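Local coordinates for Rab GDP-dissociation inhibitor (Saccharomyces cerevisiae, PDB 3CPI), which keeps Rab GTPases such as Sec4 in the GDP-bound state by inhibiting GDP release, and extracts GDP-bound Ypt7 from vacuolar membranes, at residues Phe110-Gly115 / Tyr227-Tyr232; Thr304-Ile309 / Ser365-Thr370; Ala311-Asn316 / Gly385-Lys390; Asp264-Lys269 / Glu276-Lys281. All coordinates share one frame; numbering follows the deposited sequence.

Interaction 1 (Phe110-Gly115 / Tyr227-Tyr232)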
loop_
_atom_site.group_PDB
_atom_site.type_symbol
_atom_site.label_atom_id
_atom_site.label_comp_id
_atom_site.label_asym_id
_atom_site.label_seq_id
_atom_site.Cartn_x
_atom_site.Cartn_y
_atom_site.Cartn_z
ATOM N N PHE A 110 -10.531 -7.626 -7.544
ATOM C CA PHE A 110 -9.340 -6.874 -7.922
ATOM C C PHE A 110 -9.233 -6.752 -9.429
ATOM O O PHE A 110 -9.214 -7.758 -10.143
ATOM C CB PHE A 110 -8.079 -7.510 -7.331
ATOM C CG PHE A 110 -7.889 -7.219 -5.868
ATOM C CD1 PHE A 110 -7.239 -6.055 -5.457
ATOM C CD2 PHE A 110 -8.369 -8.097 -4.901
ATOM C CE1 PHE A 110 -7.065 -5.774 -4.109
ATOM C CE2 PHE A 110 -8.203 -7.827 -3.540
ATOM C CZ PHE A 110 -7.552 -6.664 -3.140
ATOM N N LYS A 111 -9.188 -5.511 -9.905
ATOM C CA LYS A 111 -9.030 -5.236 -11.326
ATOM C C LYS A 111 -7.662 -4.609 -11.605
ATOM O O LYS A 111 -7.149 -3.812 -10.805
ATOM C CB LYS A 111 -10.164 -4.338 -11.855
ATOM C CG LYS A 111 -10.007 -3.946 -13.342
ATOM C CD LYS A 111 -10.927 -2.799 -13.751
ATOM C CE LYS A 111 -10.642 -2.332 -15.165
ATOM N NZ LYS A 111 -9.386 -1.514 -15.251
ATOM N N GLN A 112 -7.093 -4.999 -12.745
ATOM C CA GLN A 112 -5.834 -4.477 -13.250
ATOM C C GLN A 112 -5.771 -2.956 -13.288
ATOM O O GLN A 112 -6.710 -2.293 -13.718
ATOM C CB GLN A 112 -5.580 -5.007 -14.665
ATOM C CG GLN A 112 -4.387 -5.933 -14.795
ATOM C CD GLN A 112 -3.652 -5.773 -16.136
ATOM O OE1 GLN A 112 -2.419 -5.858 -16.194
ATOM N NE2 GLN A 112 -4.407 -5.549 -17.210
ATOM N N VAL A 113 -4.646 -2.421 -12.825
ATOM C CA VAL A 113 -4.294 -1.027 -13.034
ATOM C C VAL A 113 -3.662 -0.944 -14.425
ATOM O O VAL A 113 -2.872 -1.811 -14.813
ATOM C CB VAL A 113 -3.345 -0.526 -11.909
ATOM C CG1 VAL A 113 -2.583 0.735 -12.313
ATOM C CG2 VAL A 113 -4.139 -0.300 -10.629
ATOM N N SER A 114 -4.023 0.092 -15.171
ATOM C CA SER A 114 -3.703 0.157 -16.599
ATOM C C SER A 114 -2.245 0.457 -16.964
ATOM O O SER A 114 -1.790 0.081 -18.048
ATOM C CB SER A 114 -4.658 1.112 -17.317
ATOM O OG SER A 114 -5.966 0.561 -17.334
ATOM N N GLY A 115 -1.511 1.114 -16.071
ATOM C CA GLY A 115 -0.143 1.506 -16.377
ATOM C C GLY A 115 0.781 1.609 -15.184
ATOM O O GLY A 115 0.339 1.645 -14.029
ATOM N N TYR A 227 -1.534 -10.180 -16.455
ATOM C CA TYR A 227 -2.665 -9.627 -17.199
ATOM C C TYR A 227 -2.267 -8.680 -18.339
ATOM O O TYR A 227 -3.118 -8.306 -19.152
ATOM C CB TYR A 227 -3.664 -8.941 -16.262
ATOM C CG TYR A 227 -4.176 -9.775 -15.103
ATOM C CD1 TYR A 227 -3.785 -9.488 -13.794
ATOM C CD2 TYR A 227 -5.076 -10.827 -15.310
ATOM C CE1 TYR A 227 -4.260 -10.233 -12.719
ATOM C CE2 TYR A 227 -5.559 -11.583 -14.242
ATOM C CZ TYR A 227 -5.150 -11.277 -12.945
ATOM O OH TYR A 227 -5.621 -12.017 -11.873
ATOM N N GLY A 228 -0.997 -8.277 -18.389
ATOM C CA GLY A 228 -0.457 -7.586 -19.565
ATOM C C GLY A 228 -0.231 -6.080 -19.549
ATOM O O GLY A 228 0.489 -5.559 -20.414
ATOM N N LYS A 229 -0.821 -5.366 -18.589
ATOM C CA LYS A 229 -0.765 -3.892 -18.610
ATOM C C LYS A 229 0.143 -3.262 -17.549
ATOM O O LYS A 229 0.874 -2.318 -17.836
ATOM C CB LYS A 229 -2.170 -3.287 -18.534
ATOM C CG LYS A 229 -3.015 -3.509 -19.777
ATOM C CD LYS A 229 -4.475 -3.157 -19.522
ATOM C CE LYS A 229 -5.406 -4.066 -20.323
ATOM N NZ LYS A 229 -6.837 -3.950 -19.893
ATOM N N SER A 230 0.061 -3.768 -16.323
ATOM C CA SER A 230 0.933 -3.335 -15.234
ATOM C C SER A 230 0.988 -4.457 -14.194
ATOM O O SER A 230 0.227 -5.424 -14.295
ATOM C CB SER A 230 0.433 -2.021 -14.612
ATOM O OG SER A 230 -0.509 -2.266 -13.585
ATOM N N PRO A 231 1.890 -4.346 -13.200
ATOM C CA PRO A 231 1.935 -5.385 -12.178
ATOM C C PRO A 231 0.914 -5.188 -11.054
ATOM O O PRO A 231 0.846 -6.014 -10.155
ATOM C CB PRO A 231 3.355 -5.253 -11.625
ATOM C CG PRO A 231 3.698 -3.811 -11.802
ATOM C CD PRO A 231 2.903 -3.294 -12.966
ATOM N N TYR A 232 0.114 -4.122 -11.129
ATOM C CA TYR A 232 -0.679 -3.656 -9.993
ATOM C C TYR A 232 -2.160 -3.926 -10.127
ATOM O O TYR A 232 -2.731 -3.767 -11.211
ATOM C CB TYR A 232 -0.470 -2.155 -9.775
ATOM C CG TYR A 232 0.968 -1.801 -9.516
ATOM C CD1 TYR A 232 1.606 -2.248 -8.359
ATOM C CD2 TYR A 232 1.701 -1.034 -10.433
ATOM C CE1 TYR A 232 2.924 -1.950 -8.115
ATOM C CE2 TYR A 232 3.031 -0.720 -10.190
ATOM C CZ TYR A 232 3.634 -1.193 -9.028
ATOM O OH TYR A 232 4.934 -0.913 -8.750
HETATM O O HOH W 1 -6.834 -2.291 -17.352
#
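Gln112 reaches across to the turn at 228-230 and offers it a single amide oxygen, a compact example of a side chain acting as the acceptor for a stretch of backbone that has left a helix but not yet entered a strand. The Gln112 oxygen OE1 takes two bonds: Lys229 N lies 2.9 Å from OE1, in the carbonyl plane and on a lone pair, whereas Ser230 N comes to OE1 from above that plane at 3.2 Å. Both N-H groups point well at the oxygen, and together they fix the rotation of the amide. Its NE2 meanwhile lies against the aliphatic chain of Lys229, 3.3 Å from CD, the two side chains crossing at about a right angle. Next, Val113 uses both of its backbone polar atoms. Its N donates to Tyr232 O at 2.8 Å, and its O accepts from Ser230 OG at 2.7 Å, while its CB packs on Tyr232 CB. With chi1 at 88°, Ser230 turns its hydroxyl so that OG also receives Tyr232 N. Ser114 contributes its carbonyl O, 3.4 Å from Lys229 CB; its OG binds Asp326 and a water that also meets Lys229 NZ. Gly115 ends the contact against Ser230 CB. Residues 110-112 belong to a region that interacts with Ypt1, and the arrangement is that of a helix-to-strand connection closed by an ST turn at Ser230, leading helix 210-227 into strand 232-235 beside strand 110-120.

Interaction 2 (Thr304-Ile309 / Ser365-Thr370)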
loop_
_atom_site.group_PDB
_atom_site.type_symbol
_atom_site.label_atom_id
_atom_site.label_comp_id
_atom_site.label_asym_id
_atom_site.label_seq_id
_atom_site.Cartn_x
_atom_site.Cartn_y
_atom_site.Cartn_z
ATOM N N THR A 304 7.851 7.783 14.609
ATOM C CA THR A 304 9.003 7.431 13.799
ATOM C C THR A 304 9.827 8.682 13.490
ATOM O O THR A 304 10.946 8.590 12.985
ATOM C CB THR A 304 8.572 6.825 12.440
ATOM O OG1 THR A 304 7.731 7.761 11.753
ATOM C CG2 THR A 304 7.821 5.508 12.618
ATOM N N GLY A 305 9.263 9.850 13.783
ATOM C CA GLY A 305 9.827 11.114 13.330
ATOM C C GLY A 305 9.264 11.520 11.974
ATOM O O GLY A 305 9.417 12.662 11.550
ATOM N N GLN A 306 8.603 10.578 11.302
ATOM C CA GLN A 306 8.098 10.800 9.951
ATOM C C GLN A 306 6.685 11.373 9.900
ATOM O O GLN A 306 5.801 10.960 10.646
ATOM C CB GLN A 306 8.158 9.505 9.134
ATOM C CG GLN A 306 9.566 9.068 8.763
ATOM C CD GLN A 306 9.576 7.856 7.842
ATOM O OE1 GLN A 306 10.311 7.823 6.852
ATOM N NE2 GLN A 306 8.764 6.851 8.167
ATOM N N ARG A 307 6.495 12.338 9.009
ATOM C CA ARG A 307 5.170 12.830 8.651
ATOM C C ARG A 307 4.977 12.661 7.150
ATOM O O ARG A 307 5.907 12.872 6.370
ATOM C CB ARG A 307 5.004 14.295 9.053
ATOM C CG ARG A 307 4.896 14.496 10.554
ATOM C CD ARG A 307 5.388 15.863 10.995
ATOM N NE ARG A 307 4.541 16.950 10.505
ATOM C CZ ARG A 307 4.952 17.909 9.679
ATOM N NH1 ARG A 307 6.211 17.937 9.246
ATOM N NH2 ARG A 307 4.101 18.852 9.293
ATOM N N VAL A 308 3.768 12.280 6.757
ATOM C CA VAL A 308 3.422 12.092 5.344
ATOM C C VAL A 308 2.394 13.134 4.869
ATOM O O VAL A 308 1.392 13.398 5.548
ATOM C CB VAL A 308 2.903 10.642 5.080
ATOM C CG1 VAL A 308 1.724 10.303 6.000
ATOM C CG2 VAL A 308 2.535 10.428 3.602
ATOM N N ILE A 309 2.660 13.748 3.722
ATOM C CA ILE A 309 1.651 14.577 3.075
ATOM C C ILE A 309 0.965 13.780 1.970
ATOM O O ILE A 309 1.639 13.145 1.147
ATOM C CB ILE A 309 2.207 15.930 2.539
ATOM C CG1 ILE A 309 1.053 16.792 1.994
ATOM C CG2 ILE A 309 3.349 15.713 1.508
ATOM C CD1 ILE A 309 1.440 18.207 1.599
ATOM N N SER A 365 1.580 11.317 -2.608
ATOM C CA SER A 365 2.093 11.091 -1.258
ATOM C C SER A 365 3.617 11.025 -1.195
ATOM O O SER A 365 4.275 10.481 -2.093
ATOM C CB SER A 365 1.494 9.816 -0.669
ATOM O OG SER A 365 1.742 8.723 -1.523
ATOM N N THR A 366 4.167 11.586 -0.121
ATOM C CA THR A 366 5.597 11.515 0.166
ATOM C C THR A 366 5.882 11.793 1.637
ATOM O O THR A 366 5.047 12.369 2.341
ATOM C CB THR A 366 6.422 12.485 -0.716
ATOM O OG1 THR A 366 7.799 12.092 -0.688
ATOM C CG2 THR A 366 6.295 13.946 -0.233
ATOM N N ILE A 367 7.065 11.377 2.090
ATOM C CA ILE A 367 7.567 11.726 3.414
ATOM C C ILE A 367 8.074 13.173 3.377
ATOM O O ILE A 367 8.913 13.527 2.544
ATOM C CB ILE A 367 8.696 10.752 3.891
ATOM C CG1 ILE A 367 8.188 9.303 3.969
ATOM C CG2 ILE A 367 9.269 11.176 5.252
ATOM C CD1 ILE A 367 7.042 9.088 4.963
ATOM N N ILE A 368 7.552 13.999 4.279
ATOM C CA ILE A 368 7.911 15.415 4.352
ATOM C C ILE A 368 9.352 15.602 4.827
ATOM O O ILE A 368 9.777 14.980 5.804
ATOM C CB ILE A 368 6.956 16.179 5.307
ATOM C CG1 ILE A 368 5.525 16.121 4.781
ATOM C CG2 ILE A 368 7.422 17.627 5.541
ATOM C CD1 ILE A 368 4.508 16.428 5.834
ATOM N N GLU A 369 10.086 16.464 4.125
ATOM C CA GLU A 369 11.445 16.837 4.517
ATOM C C GLU A 369 11.698 18.357 4.558
ATOM O O GLU A 369 12.843 18.784 4.710
ATOM C CB GLU A 369 12.473 16.152 3.610
ATOM C CG GLU A 369 12.411 16.577 2.149
ATOM C CD GLU A 369 13.394 15.811 1.287
ATOM O OE1 GLU A 369 14.316 16.452 0.729
ATOM O OE2 GLU A 369 13.252 14.568 1.182
ATOM N N THR A 370 10.647 19.168 4.419
ATOM C CA THR A 370 10.790 20.630 4.510
ATOM C C THR A 370 9.722 21.270 5.400
ATOM O O THR A 370 8.733 20.627 5.766
ATOM C CB THR A 370 10.734 21.338 3.119
ATOM O OG1 THR A 370 9.376 21.428 2.674
ATOM C CG2 THR A 370 11.594 20.630 2.065
HETATM O O HOH W 2 8.808 13.760 7.866
HETATM O O HOH W 3 7.128 20.441 8.055
#
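Ile309 and Thr366 hold the tight end of this contact, where two antiparallel strands exchange a reciprocal pair of backbone bonds. Ile309 N donates to Thr366 O at 3.1 Å, Thr366 N returns the bond to Ile309 O at 3.2 Å, and the CG2 methyls of the two side chains meet at 3.9 Å. On the other face of the sheet Val308 pairs with Ile367. The chi1 of Val308, 55°, sets its CG2 anti to the backbone N, from where this methyl presses on Thr366 O at 3.4 Å. This is antiparallel pairing of neighbouring strands within the large mixed sheet of the protein: strand 301-315 lies between strand 360-367 and strand 389-400, and Ser365 carries the pairing on to Tyr344 of strand 343-349. Ile368 N still donates to Arg307 O at 2.9 Å; beyond it the chains part, and a water takes Arg307 N and gives to Ile368 O. The more exposed side belongs to Arg307, whose chain bends at chi3 (67°) so that Ile368 CD1 sits over one guanidinium face, 4.0 Å above its plane and toward the rim. A second water links Arg307 NH1 to Thr370 O, while Gln306 OE1 lies 3.9 Å from Ile367 CG2.

Interaction 3 (Ala311-Asn316 / Gly385-Lys390)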
loop_
_atom_site.group_PDB
_atom_site.type_symbol
_atom_site.label_atom_id
_atom_site.label_comp_id
_atom_site.label_asym_id
_atom_site.label_seq_id
_atom_site.Cartn_x
_atom_site.Cartn_y
_atom_site.Cartn_z
ATOM N N ALA A 311 -2.054 14.362 -1.023
ATOM C CA ALA A 311 -2.926 15.272 -1.761
ATOM C C ALA A 311 -3.833 14.476 -2.687
ATOM O O ALA A 311 -3.376 13.916 -3.684
ATOM C CB ALA A 311 -2.106 16.279 -2.549
ATOM N N ILE A 312 -5.113 14.406 -2.337
ATOM C CA ILE A 312 -6.116 13.783 -3.200
ATOM C C ILE A 312 -6.602 14.832 -4.213
ATOM O O ILE A 312 -7.268 15.809 -3.849
ATOM C CB ILE A 312 -7.306 13.201 -2.391
ATOM C CG1 ILE A 312 -6.820 12.157 -1.377
ATOM C CG2 ILE A 312 -8.350 12.590 -3.328
ATOM C CD1 ILE A 312 -7.915 11.571 -0.479
ATOM N N CYS A 313 -6.240 14.638 -5.475
ATOM C CA CYS A 313 -6.594 15.587 -6.535
ATOM C C CYS A 313 -7.699 15.015 -7.410
ATOM O O CYS A 313 -7.720 13.812 -7.690
ATOM C CB CYS A 313 -5.375 15.932 -7.394
ATOM S SG CYS A 313 -3.934 16.471 -6.461
ATOM N N ILE A 314 -8.622 15.881 -7.822
ATOM C CA ILE A 314 -9.660 15.500 -8.776
ATOM C C ILE A 314 -9.369 16.151 -10.121
ATOM O O ILE A 314 -9.055 17.341 -10.192
ATOM C CB ILE A 314 -11.075 15.889 -8.303
ATOM C CG1 ILE A 314 -11.409 15.197 -6.976
ATOM C CG2 ILE A 314 -12.117 15.515 -9.369
ATOM C CD1 ILE A 314 -12.747 15.611 -6.375
ATOM N N LEU A 315 -9.462 15.350 -11.176
ATOM C CA LEU A 315 -9.231 15.812 -12.537
ATOM C C LEU A 315 -10.465 15.522 -13.398
ATOM O O LEU A 315 -11.239 14.612 -13.087
ATOM C CB LEU A 315 -7.997 15.119 -13.131
ATOM C CG LEU A 315 -6.770 14.807 -12.254
ATOM C CD1 LEU A 315 -5.787 13.972 -13.047
ATOM C CD2 LEU A 315 -6.081 16.068 -11.687
ATOM N N ASN A 316 -10.639 16.304 -14.466
ATOM C CA ASN A 316 -11.714 16.102 -15.456
ATOM C C ASN A 316 -11.196 15.477 -16.751
ATOM O O ASN A 316 -11.924 15.381 -17.750
ATOM C CB ASN A 316 -12.392 17.439 -15.792
ATOM C CG ASN A 316 -13.297 17.940 -14.676
ATOM O OD1 ASN A 316 -13.465 17.282 -13.639
ATOM N ND2 ASN A 316 -13.887 19.119 -14.883
ATOM N N GLY A 385 -1.658 18.185 -15.135
ATOM C CA GLY A 385 -2.401 19.194 -15.885
ATOM C C GLY A 385 -3.368 19.926 -14.959
ATOM O O GLY A 385 -3.199 19.886 -13.735
ATOM N N PRO A 386 -4.390 20.598 -15.530
ATOM C CA PRO A 386 -5.367 21.339 -14.719
ATOM C C PRO A 386 -6.022 20.469 -13.648
ATOM O O PRO A 386 -6.487 19.369 -13.938
ATOM C CB PRO A 386 -6.410 21.795 -15.749
ATOM C CG PRO A 386 -5.668 21.839 -17.043
ATOM C CD PRO A 386 -4.672 20.710 -16.973
ATOM N N ILE A 387 -6.041 20.965 -12.416
ATOM C CA ILE A 387 -6.601 20.223 -11.285
ATOM C C ILE A 387 -7.851 20.939 -10.783
ATOM O O ILE A 387 -7.807 22.135 -10.510
ATOM C CB ILE A 387 -5.553 20.064 -10.144
ATOM C CG1 ILE A 387 -4.333 19.268 -10.644
ATOM C CG2 ILE A 387 -6.177 19.404 -8.910
ATOM C CD1 ILE A 387 -3.058 19.486 -9.846
ATOM N N GLU A 388 -8.954 20.203 -10.668
ATOM C CA GLU A 388 -10.231 20.771 -10.233
ATOM C C GLU A 388 -10.313 21.043 -8.732
ATOM O O GLU A 388 -10.826 22.087 -8.327
ATOM C CB GLU A 388 -11.410 19.893 -10.672
ATOM C CG GLU A 388 -11.611 19.791 -12.187
ATOM C CD GLU A 388 -11.442 21.123 -12.923
ATOM O OE1 GLU A 388 -12.099 22.123 -12.534
ATOM O OE2 GLU A 388 -10.645 21.166 -13.892
ATOM N N GLU A 389 -9.825 20.106 -7.916
ATOM C CA GLU A 389 -9.781 20.288 -6.460
ATOM C C GLU A 389 -8.725 19.414 -5.785
ATOM O O GLU A 389 -8.525 18.259 -6.171
ATOM C CB GLU A 389 -11.152 20.009 -5.833
ATOM C CG GLU A 389 -11.334 20.607 -4.436
ATOM C CD GLU A 389 -11.311 22.126 -4.440
ATOM O OE1 GLU A 389 -12.322 22.736 -4.845
ATOM O OE2 GLU A 389 -10.280 22.709 -4.040
ATOM N N LYS A 390 -8.073 19.980 -4.767
ATOM C CA LYS A 390 -7.102 19.261 -3.935
ATOM C C LYS A 390 -7.634 19.074 -2.520
ATOM O O LYS A 390 -8.189 20.005 -1.938
ATOM C CB LYS A 390 -5.779 20.022 -3.865
ATOM C CG LYS A 390 -5.068 20.192 -5.181
ATOM C CD LYS A 390 -3.829 21.038 -4.991
ATOM C CE LYS A 390 -3.168 21.351 -6.312
ATOM N NZ LYS A 390 -1.942 22.169 -6.109
HETATM O O HOH W 4 -9.151 18.657 -14.298
#
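An antiparallel strand pair at the margin of the large mixed sheet joins 311-316 to 385-390, and its backbone shows how such a pairing begins where a loop runs into a strand. Ile314 is held by both of its backbone polar atoms: its N donates to Glu389 O at 2.9 Å and its O accepts from Glu388 N, also at 2.9 Å. One residue earlier, Cys313 faces Lys390 in a non-hydrogen-bonded pair, with Cys313 CA pointing its hydrogen at Glu389 O. Strand 301-315 is thereby enclosed, since its other edge is bonded to strand 360-367, while Leu53 and Leu56 of helix 53-60 pack on Ile314 and Ile312. The two branches of Ile387 meet different partners. Its chi1 of -62° places CG1 beside the backbone N and leaves CG2 anti to it; Ile387 CG2 meets Cys313 CB at 3.9 Å, and Ile387 CG1 touches Leu315 CD2 at 3.8 Å. At the exposed end, the Asn316 amide and the Glu388 carboxylate stack with their planes 17° apart, and Glu388 CG comes within 3.4 Å of Asn316 OD1. The bend of Glu388 at chi2 (-42°) also brings OE2 to a water, 2.9 Å away, that receives Asn316 N and donates to Pro386 O.

Interaction 4 (Asp264-Lys269 / Glu276-Lys281)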
loop_
_atom_site.group_PDB
_atom_site.type_symbol
_atom_site.label_atom_id
_atom_site.label_comp_id
_atom_site.label_asym_id
_atom_site.label_seq_id
_atom_site.Cartn_x
_atom_site.Cartn_y
_atom_site.Cartn_z
ATOM N N ASP A 264 -14.180 1.841 26.766
ATOM C CA ASP A 264 -14.309 2.677 27.953
ATOM C C ASP A 264 -13.070 2.515 28.824
ATOM O O ASP A 264 -12.540 3.498 29.347
ATOM C CB ASP A 264 -15.580 2.333 28.744
ATOM C CG ASP A 264 -16.859 2.558 27.941
ATOM O OD1 ASP A 264 -16.987 3.601 27.261
ATOM O OD2 ASP A 264 -17.751 1.683 28.004
ATOM N N GLU A 265 -12.618 1.266 28.950
ATOM C CA GLU A 265 -11.425 0.920 29.714
ATOM C C GLU A 265 -10.796 -0.371 29.193
ATOM O O GLU A 265 -11.504 -1.281 28.753
ATOM C CB GLU A 265 -11.768 0.758 31.201
ATOM C CG GLU A 265 -10.550 0.613 32.107
ATOM C CD GLU A 265 -10.912 0.329 33.549
ATOM O OE1 GLU A 265 -11.310 -0.820 33.856
ATOM O OE2 GLU A 265 -10.781 1.258 34.374
ATOM N N VAL A 266 -9.466 -0.435 29.253
ATOM C CA VAL A 266 -8.714 -1.650 28.947
ATOM C C VAL A 266 -8.349 -2.346 30.255
ATOM O O VAL A 266 -7.810 -1.722 31.171
ATOM C CB VAL A 266 -7.423 -1.354 28.116
ATOM C CG1 VAL A 266 -6.665 -2.641 27.799
ATOM C CG2 VAL A 266 -7.763 -0.620 26.827
ATOM N N LEU A 267 -8.651 -3.636 30.339
ATOM C CA LEU A 267 -8.389 -4.407 31.548
ATOM C C LEU A 267 -7.043 -5.104 31.464
ATOM O O LEU A 267 -6.699 -5.684 30.431
ATOM C CB LEU A 267 -9.494 -5.443 31.798
ATOM C CG LEU A 267 -10.967 -5.018 31.828
ATOM C CD1 LEU A 267 -11.844 -6.259 31.886
ATOM C CD2 LEU A 267 -11.285 -4.082 32.990
ATOM N N TYR A 268 -6.296 -5.039 32.564
ATOM C CA TYR A 268 -4.987 -5.670 32.679
ATOM C C TYR A 268 -4.949 -6.609 33.888
ATOM O O TYR A 268 -5.612 -6.358 34.901
ATOM C CB TYR A 268 -3.898 -4.608 32.834
ATOM C CG TYR A 268 -3.862 -3.553 31.749
ATOM C CD1 TYR A 268 -4.569 -2.356 31.887
ATOM C CD2 TYR A 268 -3.103 -3.740 30.592
ATOM C CE1 TYR A 268 -4.531 -1.376 30.896
ATOM C CE2 TYR A 268 -3.053 -2.765 29.593
ATOM C CZ TYR A 268 -3.771 -1.586 29.750
ATOM O OH TYR A 268 -3.731 -0.618 28.764
ATOM N N LYS A 269 -4.171 -7.683 33.782
ATOM C CA LYS A 269 -3.968 -8.611 34.895
ATOM C C LYS A 269 -3.243 -7.905 36.045
ATOM O O LYS A 269 -2.481 -6.961 35.814
ATOM C CB LYS A 269 -3.165 -9.826 34.439
ATOM C CG LYS A 269 -3.760 -10.582 33.262
ATOM C CD LYS A 269 -4.582 -11.779 33.712
ATOM C CE LYS A 269 -4.766 -12.769 32.568
ATOM N NZ LYS A 269 -5.342 -14.071 33.023
ATOM N N GLU A 276 -5.987 -8.260 29.514
ATOM C CA GLU A 276 -7.036 -9.141 30.022
ATOM C C GLU A 276 -8.301 -9.046 29.166
ATOM O O GLU A 276 -8.887 -10.066 28.794
ATOM C CB GLU A 276 -7.342 -8.809 31.489
ATOM C CG GLU A 276 -8.388 -9.696 32.145
ATOM C CD GLU A 276 -8.353 -9.613 33.664
ATOM O OE1 GLU A 276 -7.989 -10.629 34.296
ATOM O OE2 GLU A 276 -8.672 -8.538 34.223
ATOM N N GLY A 277 -8.706 -7.817 28.854
ATOM C CA GLY A 277 -9.923 -7.568 28.090
ATOM C C GLY A 277 -10.287 -6.098 28.049
ATOM O O GLY A 277 -9.472 -5.245 28.402
ATOM N N VAL A 278 -11.510 -5.802 27.611
ATOM C CA VAL A 278 -11.979 -4.414 27.481
ATOM C C VAL A 278 -13.389 -4.204 28.044
ATOM O O VAL A 278 -14.203 -5.133 28.071
ATOM C CB VAL A 278 -11.931 -3.897 26.002
ATOM C CG1 VAL A 278 -10.488 -3.688 25.533
ATOM C CG2 VAL A 278 -12.696 -4.832 25.056
ATOM N N LYS A 279 -13.660 -2.974 28.482
ATOM C CA LYS A 279 -14.973 -2.584 28.986
ATOM C C LYS A 279 -15.688 -1.699 27.961
ATOM O O LYS A 279 -15.146 -0.681 27.520
ATOM C CB LYS A 279 -14.838 -1.854 30.331
ATOM C CG LYS A 279 -16.127 -1.798 31.154
ATOM C CD LYS A 279 -15.984 -0.993 32.458
ATOM C CE LYS A 279 -16.183 0.514 32.249
ATOM N NZ LYS A 279 -17.546 0.870 31.746
ATOM N N THR A 280 -16.901 -2.101 27.583
ATOM C CA THR A 280 -17.695 -1.376 26.581
ATOM C C THR A 280 -19.122 -1.075 27.058
ATOM O O THR A 280 -19.538 -1.517 28.135
ATOM C CB THR A 280 -17.781 -2.160 25.251
ATOM O OG1 THR A 280 -18.434 -3.418 25.474
ATOM C CG2 THR A 280 -16.389 -2.395 24.653
ATOM N N LYS A 281 -19.866 -0.322 26.246
ATOM C CA LYS A 281 -21.285 -0.069 26.502
ATOM C C LYS A 281 -22.109 -1.335 26.257
ATOM O O LYS A 281 -23.265 -1.420 26.672
ATOM C CB LYS A 281 -21.806 1.104 25.654
ATOM C CG LYS A 281 -21.925 0.822 24.156
ATOM C CD LYS A 281 -22.147 2.099 23.359
ATOM C CE LYS A 281 -22.323 1.791 21.875
ATOM N NZ LYS A 281 -22.682 3.004 21.068
HETATM O O HOH W 5 -18.647 1.708 24.729
HETATM O O HOH W 6 -8.248 -13.519 32.622
#
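With CG anti to the backbone N (chi1 -161°) and the chain then bent at chi3 and chi4, Lys279 doubles back over Asp264, whose own chi1 of -61° swings its carboxylate toward the opposite strand. The result is a long salt bridge, 3.8 Å from Lys279 NZ to Asp264 OD2, near one end of a beta hairpin made by strands 265-268 and 275-280. The hairpin illustrates how antiparallel strands absorb an extra residue, for it holds a classic bulge on each strand. In the first, Asp264 and Glu265 both face Lys279: Asp264 N donates to Lys279 O at 2.8 Å, the bond from Glu265 N to the same oxygen is weak, and Lys279 N closes the pair on Glu265 O. In the second, Glu276 and Gly277 share Leu267. Leu267 O takes Glu276 N at 2.8 Å and Gly277 N only weakly, and Leu267 N binds Gly277 O. Between the bulges Val266 and Val278 lie on one face, CG2 to CG1 4.3 Å apart, with Phe297 touching Val266. On the other face the Leu267 side chain lies over the glycine backbone, its CB 3.4 Å from Gly277 O. Toward the turn, Lys269 crosses the end of Glu276 at about a right angle. Their charged groups are beyond salt-bridge distance, but a water accepts from Lys269 NZ at 3.0 Å and donates weakly to Glu276 OE1.

In the fold
Three of the four contacts belong to one large mixed sheet. Interactions 2 and 3 share strand 301-315, their centres about 21 Å apart, and bond opposite edges of it, to strand 360-367 and strand 389-400; their segments alternate along the chain, so the two closures interlock. Interaction 1 reaches the same sheet through strand 110-120, with its centre about 28 Å from that of interaction 2, and ties in the helical part that precedes strand 232-235. Interaction 4 is a local hairpin in a separate three-stranded sheet, about 45 Å between centres from interaction 1. Along the chain, interaction 1 closes first, then interaction 4, before interactions 2 and 3 open. The long-range closures thus build a sheet that itself carries part of the Ypt1-interacting regions.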